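Local coordinates for protein HTH-type transcriptional regulator AscG (Escherichia coli, PDB 3BRQ) that represses transcription of the cryptic asc operon in Escherichia coli as a LacI-family, sequence-specific DNA-binding regulator, at residues D122-S127 and Y161-A166; N129-L134 and A203-N208. All coordinates share one frame; numbering follows the deposited sequence.

Interaction 1 of 2, residues D122-S127 and Y161-A166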
loop_
_atom_site.group_PDB
_atom_site.type_symbol
_atom_site.label_atom_id
_atom_site.label_comp_id
_atom_site.label_asym_id
_atom_site.label_seq_id
_atom_site.Cartn_x
_atom_site.Cartn_y
_atom_site.Cartn_z
ATOM N N ASP B 122 -16.271 -11.322 8.397
ATOM C CA ASP B 122 -16.007 -12.532 9.168
ATOM C C ASP B 122 -14.786 -13.199 8.538
ATOM O O ASP B 122 -14.935 -14.068 7.724
ATOM C CB ASP B 122 -17.218 -13.480 9.141
ATOM C CG ASP B 122 -17.092 -14.593 10.154
ATOM O OD1 ASP B 122 -15.958 -14.952 10.547
ATOM O OD2 ASP B 122 -18.146 -15.120 10.566
ATOM N N HIS B 123 -13.584 -12.732 8.886
ATOM C CA HIS B 123 -12.309 -13.305 8.415
ATOM C C HIS B 123 -12.145 -14.781 8.739
ATOM O O HIS B 123 -11.623 -15.577 7.945
ATOM C CB HIS B 123 -11.126 -12.568 9.056
ATOM C CG HIS B 123 -11.026 -11.124 8.678
ATOM N ND1 HIS B 123 -10.916 -10.699 7.366
ATOM C CD2 HIS B 123 -10.988 -10.006 9.446
ATOM C CE1 HIS B 123 -10.807 -9.384 7.350
ATOM N NE2 HIS B 123 -10.848 -8.942 8.597
ATOM N N LYS B 124 -12.560 -15.170 9.931
ATOM C CA LYS B 124 -12.559 -16.581 10.225
ATOM C C LYS B 124 -13.338 -17.409 9.185
ATOM O O LYS B 124 -12.798 -18.376 8.607
ATOM C CB LYS B 124 -13.047 -16.841 11.635
ATOM C CG LYS B 124 -12.919 -18.300 12.007
ATOM C CD LYS B 124 -13.666 -18.547 13.307
ATOM C CE LYS B 124 -13.059 -19.756 13.922
ATOM N NZ LYS B 124 -13.957 -20.567 14.808
ATOM N N GLN B 125 -14.572 -17.013 8.912
ATOM C CA GLN B 125 -15.388 -17.719 7.917
ATOM C C GLN B 125 -14.763 -17.724 6.535
ATOM O O GLN B 125 -14.745 -18.784 5.871
ATOM C CB GLN B 125 -16.798 -17.124 7.810
ATOM C CG GLN B 125 -17.802 -18.024 7.011
ATOM C CD GLN B 125 -18.030 -19.397 7.648
ATOM O OE1 GLN B 125 -18.294 -19.490 8.848
ATOM N NE2 GLN B 125 -17.910 -20.471 6.851
ATOM N N THR B 126 -14.203 -16.573 6.121
ATOM C CA THR B 126 -13.563 -16.517 4.789
ATOM C C THR B 126 -12.442 -17.495 4.718
ATOM O O THR B 126 -12.218 -18.101 3.674
ATOM C CB THR B 126 -13.000 -15.144 4.467
ATOM O OG1 THR B 126 -11.947 -14.857 5.398
ATOM C CG2 THR B 126 -14.059 -14.102 4.654
ATOM N N SER B 127 -11.692 -17.653 5.823
ATOM C CA SER B 127 -10.569 -18.577 5.768
ATOM C C SER B 127 -11.107 -20.001 5.729
ATOM O O SER B 127 -10.649 -20.832 4.927
ATOM C CB SER B 127 -9.659 -18.364 6.977
ATOM O OG SER B 127 -8.535 -19.203 6.897
ATOM N N TYR B 161 -8.684 -21.776 9.321
ATOM C CA TYR B 161 -7.920 -22.944 8.930
ATOM C C TYR B 161 -8.096 -24.145 9.907
ATOM O O TYR B 161 -8.390 -25.237 9.454
ATOM C CB TYR B 161 -6.453 -22.546 8.779
ATOM C CG TYR B 161 -5.471 -23.695 8.631
ATOM C CD1 TYR B 161 -5.313 -24.357 7.402
ATOM C CD2 TYR B 161 -4.688 -24.105 9.708
ATOM C CE1 TYR B 161 -4.378 -25.408 7.259
ATOM C CE2 TYR B 161 -3.740 -25.143 9.572
ATOM C CZ TYR B 161 -3.613 -25.798 8.365
ATOM O OH TYR B 161 -2.685 -26.812 8.217
ATOM N N LYS B 162 -7.833 -23.992 11.193
ATOM C CA LYS B 162 -7.927 -25.149 12.110
ATOM C C LYS B 162 -9.362 -25.688 12.123
ATOM O O LYS B 162 -9.575 -26.917 12.138
ATOM C CB LYS B 162 -7.529 -24.742 13.539
ATOM C CG LYS B 162 -6.045 -24.271 13.628
ATOM C CD LYS B 162 -5.716 -23.752 15.013
ATOM C CE LYS B 162 -4.210 -23.797 15.331
ATOM N NZ LYS B 162 -3.957 -22.989 16.592
ATOM N N ASP B 163 -10.347 -24.784 12.105
ATOM C CA ASP B 163 -11.782 -25.245 12.118
ATOM C C ASP B 163 -12.156 -26.042 10.866
ATOM O O ASP B 163 -12.859 -27.039 10.972
ATOM C CB ASP B 163 -12.743 -24.069 12.334
ATOM C CG ASP B 163 -14.202 -24.518 12.727
ATOM O OD1 ASP B 163 -14.419 -25.570 13.400
ATOM O OD2 ASP B 163 -15.133 -23.762 12.384
ATOM N N ALA B 164 -11.723 -25.588 9.686
ATOM C CA ALA B 164 -11.936 -26.305 8.429
ATOM C C ALA B 164 -11.316 -27.703 8.421
ATOM O O ALA B 164 -12.000 -28.673 8.042
ATOM C CB ALA B 164 -11.451 -25.464 7.202
ATOM N N LEU B 165 -10.073 -27.839 8.897
ATOM C CA LEU B 165 -9.517 -29.179 9.083
ATOM C C LEU B 165 -10.359 -30.030 10.047
ATOM O O LEU B 165 -10.700 -31.170 9.741
ATOM C CB LEU B 165 -8.114 -29.134 9.670
ATOM C CG LEU B 165 -6.989 -28.418 8.955
ATOM C CD1 LEU B 165 -5.639 -28.857 9.540
ATOM C CD2 LEU B 165 -7.059 -28.624 7.462
ATOM N N ALA B 166 -10.657 -29.491 11.211
ATOM C CA ALA B 166 -11.282 -30.337 12.262
ATOM C C ALA B 166 -12.700 -30.792 11.795
ATOM O O ALA B 166 -13.087 -31.983 11.972
ATOM C CB ALA B 166 -11.369 -29.580 13.574
#
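Two neighbouring helices of the periplasmic-binding-protein-like core of this LacI-family repressor, 123-136 and 152-167, meet here through Ser127 and Tyr161 on the buried side and Lys124 and Asp163 nearer solvent. Ser127 sits closest to the partner helix: its OG lies 3.5 Å from Tyr161 N, a polar approach and not a hydrogen bond. The hydroxyl is turned anti to its own backbone N (chi1 -177°), which sets it in the groove between the helices, where it is hydrogen-bonded to the carbonyl of Arg157, one turn before Tyr161. The phenol ring of Tyr161 leads away from Ser127, with Leu165 CG over one face near the rim; the ring stacks with Phe144, and its hydroxyl bonds to Ile142 O. Lys124 reaches across with an extended chain that meets the Asp163 side chain at about a right angle. Lys124 NZ stops 4.2 Å from Asp163 OD2, beyond a salt bridge. Asp122 is the N-cap of helix 123-136; its OD1 takes the N-H of Gln125 at 3.0 Å, from above the carboxylate plane. In the same first turn, Thr126 OG1 donates to His123 O at 2.7 Å, and Ser127 N reaches that oxygen from the same face. With no hydrogen bond directly between the segments, the contact is loose: Ser127 near the Tyr161 backbone, helped by its bond to Arg157 just outside, and probably a modest Lys124-Asp163 attraction.

Interaction 2 of 2, residues N129-L134 and A203-N208; sequences NAVAEL and ALVASN
Leu134 points its CD1 methyl between two side chains of the strand, Ala203 and Val205, and makes the closest approach of the contact. Its CG stands anti to the carbonyl carbon (chi1 -64°), and from there CD1 comes within 3.4 Å of Val205 CG2, tighter than usual for two methyl carbons, while the two side chains run at a slant to each other. The same CD1 lies 3.9 Å from Ala203 CB, so one methyl bridges alternate residues on one face of the strand. Val205 CG2 is shared in turn: Val131 meets it with its own CG2 at 4.1 Å, and these two valines cross at about a right angle. All four side chains are buried. Helix 123-136 thus packs on strand 203-206 of the mixed sheet in an alpha/beta layer typical of periplasmic-binding-protein folds; the axes of 129-134 and 203-206 are 10.0 Å apart and nearly antiparallel, at 174°. The Leu204 CB points away from helix 129-134, and its side chain touches Ala143, Leu145 and Val232 of the flanking strands. Around the helix-strand seam, Ile233 and Leu291 also touch Leu134, and Phe144 and Phe235 also touch Val205.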
loop_
_atom_site.group_PDB
_atom_site.type_symbol
_atom_site.label_atom_id
_atom_site.label_comp_id
_atom_site.label_asym_id
_atom_site.label_seq_id
_atom_site.Cartn_x
_atom_site.Cartn_y
_atom_site.Cartn_z
ATOM N N ASN B 129 -13.795 -20.954 4.547
ATOM C CA ASN B 129 -14.314 -21.192 3.181
ATOM C C ASN B 129 -13.259 -21.506 2.152
ATOM O O ASN B 129 -13.471 -22.376 1.334
ATOM C CB ASN B 129 -15.122 -20.004 2.658
ATOM C CG ASN B 129 -16.408 -19.826 3.355
ATOM O OD1 ASN B 129 -16.885 -20.682 4.118
ATOM N ND2 ASN B 129 -16.986 -18.683 3.124
ATOM N N ALA B 130 -12.125 -20.804 2.194
ATOM C CA ALA B 130 -11.009 -21.063 1.252
ATOM C C ALA B 130 -10.367 -22.444 1.506
ATOM O O ALA B 130 -10.201 -23.250 0.601
ATOM C CB ALA B 130 -9.969 -19.904 1.328
ATOM N N VAL B 131 -10.110 -22.760 2.768
ATOM C CA VAL B 131 -9.592 -24.060 3.140
ATOM C C VAL B 131 -10.580 -25.203 2.775
ATOM O O VAL B 131 -10.148 -26.243 2.242
ATOM C CB VAL B 131 -9.164 -24.116 4.646
ATOM C CG1 VAL B 131 -8.678 -25.547 5.079
ATOM C CG2 VAL B 131 -8.093 -23.044 4.949
ATOM N N ALA B 132 -11.867 -25.011 3.040
ATOM C CA ALA B 132 -12.898 -26.038 2.751
ATOM C C ALA B 132 -12.959 -26.322 1.257
ATOM O O ALA B 132 -13.170 -27.462 0.842
ATOM C CB ALA B 132 -14.273 -25.619 3.272
ATOM N N GLU B 133 -12.721 -25.291 0.467
ATOM C CA GLU B 133 -12.663 -25.417 -0.976
ATOM C C GLU B 133 -11.483 -26.269 -1.414
ATOM O O GLU B 133 -11.610 -27.093 -2.343
ATOM C CB GLU B 133 -12.582 -24.044 -1.613
ATOM C CG GLU B 133 -12.619 -24.093 -3.155
ATOM C CD GLU B 133 -13.101 -22.819 -3.806
ATOM O OE1 GLU B 133 -12.850 -22.663 -5.036
ATOM O OE2 GLU B 133 -13.743 -21.982 -3.118
ATOM N N LEU B 134 -10.332 -26.090 -0.748
ATOM C CA LEU B 134 -9.200 -26.939 -1.012
ATOM C C LEU B 134 -9.523 -28.355 -0.634
ATOM O O LEU B 134 -9.260 -29.254 -1.434
ATOM C CB LEU B 134 -7.915 -26.463 -0.273
ATOM C CG LEU B 134 -7.355 -25.115 -0.673
ATOM C CD1 LEU B 134 -6.210 -24.638 0.283
ATOM C CD2 LEU B 134 -6.872 -25.080 -2.105
ATOM N N ALA B 203 -1.128 -28.184 -0.855
ATOM C CA ALA B 203 -1.649 -26.839 -0.994
ATOM C C ALA B 203 -1.112 -25.984 0.150
ATOM O O ALA B 203 -0.845 -26.510 1.223
ATOM C CB ALA B 203 -3.219 -26.851 -1.010
ATOM N N LEU B 204 -0.944 -24.686 -0.109
ATOM C CA LEU B 204 -0.481 -23.724 0.895
ATOM C C LEU B 204 -1.442 -22.529 0.937
ATOM O O LEU B 204 -1.710 -21.879 -0.116
ATOM C CB LEU B 204 0.948 -23.202 0.560
ATOM C CG LEU B 204 1.298 -21.999 1.474
ATOM C CD1 LEU B 204 2.250 -22.395 2.524
ATOM C CD2 LEU B 204 1.849 -20.817 0.689
ATOM N N VAL B 205 -1.930 -22.211 2.142
ATOM C CA VAL B 205 -2.783 -21.005 2.336
ATOM C C VAL B 205 -1.911 -19.979 3.037
ATOM O O VAL B 205 -1.447 -20.252 4.150
ATOM C CB VAL B 205 -4.051 -21.332 3.171
ATOM C CG1 VAL B 205 -4.886 -20.074 3.432
ATOM C CG2 VAL B 205 -4.912 -22.380 2.418
ATOM N N ALA B 206 -1.612 -18.844 2.355
ATOM C CA ALA B 206 -0.857 -17.733 2.960
ATOM C C ALA B 206 -1.849 -16.698 3.426
ATOM O O ALA B 206 -2.769 -16.373 2.701
ATOM C CB ALA B 206 0.101 -17.076 1.942
ATOM N N SER B 207 -1.613 -16.120 4.610
ATOM C CA SER B 207 -2.542 -15.181 5.196
ATOM C C SER B 207 -2.560 -13.822 4.501
ATOM O O SER B 207 -3.461 -13.033 4.780
ATOM C CB SER B 207 -2.343 -15.073 6.722
ATOM O OG SER B 207 -2.784 -16.275 7.347
ATOM N N ASN B 208 -1.629 -13.537 3.560
ATOM C CA ASN B 208 -1.874 -12.387 2.695
ATOM C C ASN B 208 -1.179 -12.603 1.330
ATOM O O ASN B 208 -0.393 -13.530 1.144
ATOM C CB ASN B 208 -1.443 -11.053 3.359
ATOM C CG ASN B 208 0.102 -10.880 3.458
ATOM O OD1 ASN B 208 0.843 -11.840 3.473
ATOM N ND2 ASN B 208 0.560 -9.633 3.584
#

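How the interactions relate
From the N terminus the chain first builds the parallel five-stranded sheet and its helices, then enters helix 123-136, which serves both contacts: 122-127, its N-cap and first turn, then 129-134 further along. Interaction 1 closes the shorter loop when helix 152-167, following strand 142-145, returns against the helix start. Interaction 2 closes the longer loop only at strand 203-206, so the two cross, their segments alternating along the sequence. Their centres are 9 Å apart and they touch: Val131 CG1 lies 3.5 Å from Ala164 CB, and Val131 CG2 is 3.9 Å from Tyr161 CD1. Val131 therefore faces both the neighbouring helix and the strand, so helix 123-136 packs against both helix 152-167 and the mixed sheet.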